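Long-range contact in CsuC (Acinetobacter baumannii, PDB 6FJY), which probably serves as the periplasmic chaperone of archaic Csu pili, holding subunits such as the tip adhesin CsuE by donor-strand complementation before assembly: residues A[147-152]-A[234-239]. Residues are numbered along the deposited sequence; the frame is centred on the assembly and turned at random.
Sequences PVLQWS and IEITKM
The indole of W151 lies against the backbone and side chain of K238. K238 CA sits over the face of the five-membered ring, 3.6 Å from its centroid and 20° off the normal, in a CH-pi contact, and the aliphatic chain continues across the six-membered ring, with CD 3.5 Å from W151 CH2. K238 CG stands anti to the backbone N (chi1 173°), which sends the methylenes along the ring before the chain bends at chi3 and chi4. The backbone carbonyl of I236 lies at the edge of the indole, and I236 CG1 packs on W151 CD1 at 3.5 Å.

The two backbones pair in parallel. W151 N donates to T237 O (2.9 Å), the donor tilted 24° from the carbonyl plane, while T237 N reaches L149 O only weakly. M239 N also points at W151 O, but the modelled separation is too short for a normal hydrogen bond, so its geometry is doubtful. Farther back, I234 CD1 touches both P147 CG and L149 CD1, at 3.8 Å from each, and I236 CD1 packs on L149 CB (3.6 Å). M239 CG lies 3.2 Å from Q150 OE1.

Outside the pair, L175 touches both L149 and I234, and I221 touches both W151 and I236. Strand 149-154 also bonds to strand 162-167, and strand 232-238 to strand 220-225, placing this parallel pair inside an otherwise antiparallel sheet, consistent with the C-terminal, Ig-like domain of a PapD-family chaperone.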
# COMPACT_ATOMS: atom_id res chain seq x y z
N PRO A 147 -3.12 -20.51 -1.44
CA PRO A 147 -2.11 -21.36 -0.80
C PRO A 147 -2.69 -22.70 -0.38
O PRO A 147 -3.82 -22.78 0.10
CB PRO A 147 -1.67 -20.53 0.41
CG PRO A 147 -2.84 -19.65 0.72
CD PRO A 147 -3.45 -19.33 -0.63
N VAL A 148 -1.90 -23.76 -0.57
CA VAL A 148 -2.24 -25.11 -0.13
C VAL A 148 -1.07 -25.59 0.72
O VAL A 148 -0.01 -25.94 0.19
CB VAL A 148 -2.48 -26.08 -1.30
CG1 VAL A 148 -2.82 -27.46 -0.77
CG2 VAL A 148 -3.61 -25.58 -2.20
N LEU A 149 -1.26 -25.63 2.04
CA LEU A 149 -0.14 -25.73 2.95
C LEU A 149 -0.11 -27.08 3.65
O LEU A 149 -1.14 -27.58 4.12
CB LEU A 149 -0.16 -24.60 3.99
CG LEU A 149 -0.14 -23.18 3.44
CD1 LEU A 149 -0.04 -22.14 4.55
CD2 LEU A 149 1.00 -23.01 2.46
N GLN A 150 1.09 -27.64 3.74
CA GLN A 150 1.36 -28.86 4.49
C GLN A 150 2.56 -28.62 5.39
O GLN A 150 3.41 -27.77 5.10
CB GLN A 150 1.63 -30.03 3.54
CG GLN A 150 0.39 -30.73 3.06
CD GLN A 150 0.67 -31.66 1.91
OE1 GLN A 150 1.79 -32.12 1.73
NE2 GLN A 150 -0.36 -31.93 1.11
N TRP A 151 2.60 -29.34 6.49
CA TRP A 151 3.67 -29.23 7.46
C TRP A 151 4.24 -30.61 7.76
O TRP A 151 3.66 -31.65 7.43
CB TRP A 151 3.21 -28.55 8.76
CG TRP A 151 2.29 -29.38 9.61
CD1 TRP A 151 0.95 -29.48 9.49
CD2 TRP A 151 2.66 -30.19 10.73
NE1 TRP A 151 0.45 -30.30 10.46
CE2 TRP A 151 1.48 -30.76 11.23
CE3 TRP A 151 3.88 -30.49 11.34
CZ2 TRP A 151 1.47 -31.62 12.32
CZ3 TRP A 151 3.87 -31.35 12.43
CH2 TRP A 151 2.68 -31.91 12.91
N SER A 152 5.42 -30.60 8.38
CA SER A 152 6.16 -31.76 8.86
C SER A 152 7.28 -31.24 9.73
O SER A 152 7.79 -30.13 9.51
CB SER A 152 6.72 -32.62 7.71
OG SER A 152 7.85 -32.01 7.12
N ILE A 234 -6.83 -20.45 7.88
CA ILE A 234 -6.36 -21.43 6.91
C ILE A 234 -5.91 -22.67 7.67
O ILE A 234 -5.31 -22.56 8.75
CB ILE A 234 -5.23 -20.84 6.05
CG1 ILE A 234 -4.73 -21.86 5.03
CG2 ILE A 234 -4.10 -20.31 6.92
CD1 ILE A 234 -3.75 -21.27 4.04
N GLU A 235 -6.26 -23.84 7.15
CA GLU A 235 -5.88 -25.10 7.77
C GLU A 235 -4.74 -25.75 6.99
O GLU A 235 -4.75 -25.76 5.75
CB GLU A 235 -7.07 -26.06 7.87
CG GLU A 235 -7.84 -26.28 6.59
CD GLU A 235 -9.08 -27.14 6.83
OE1 GLU A 235 -9.75 -26.93 7.87
OE2 GLU A 235 -9.36 -28.02 5.99
N ILE A 236 -3.77 -26.28 7.72
CA ILE A 236 -2.57 -26.87 7.14
C ILE A 236 -2.39 -28.25 7.75
O ILE A 236 -2.30 -28.38 8.98
CB ILE A 236 -1.33 -25.98 7.36
CG1 ILE A 236 -0.06 -26.82 7.45
CG2 ILE A 236 -1.49 -25.11 8.60
CD1 ILE A 236 1.16 -26.07 7.00
N THR A 237 -2.38 -29.27 6.91
CA THR A 237 -2.33 -30.66 7.34
C THR A 237 -0.89 -31.18 7.31
O THR A 237 -0.02 -30.61 6.64
CB THR A 237 -3.23 -31.52 6.45
OG1 THR A 237 -2.70 -31.54 5.12
CG2 THR A 237 -4.63 -30.94 6.42
N LYS A 238 -0.66 -32.27 8.03
CA LYS A 238 0.69 -32.80 8.17
C LYS A 238 1.09 -33.63 6.95
O LYS A 238 0.28 -34.38 6.39
CB LYS A 238 0.79 -33.65 9.44
CG LYS A 238 2.11 -34.38 9.61
CD LYS A 238 2.29 -34.87 11.04
CE LYS A 238 1.19 -35.81 11.45
NZ LYS A 238 1.28 -37.11 10.72
N MET A 239 2.36 -33.49 6.55
CA MET A 239 2.91 -34.33 5.49
C MET A 239 3.16 -35.74 6.03
O MET A 239 3.88 -35.91 7.02
CB MET A 239 4.21 -33.74 4.94
CG MET A 239 4.03 -32.60 3.94
SD MET A 239 5.58 -32.07 3.20
CE MET A 239 6.19 -30.95 4.45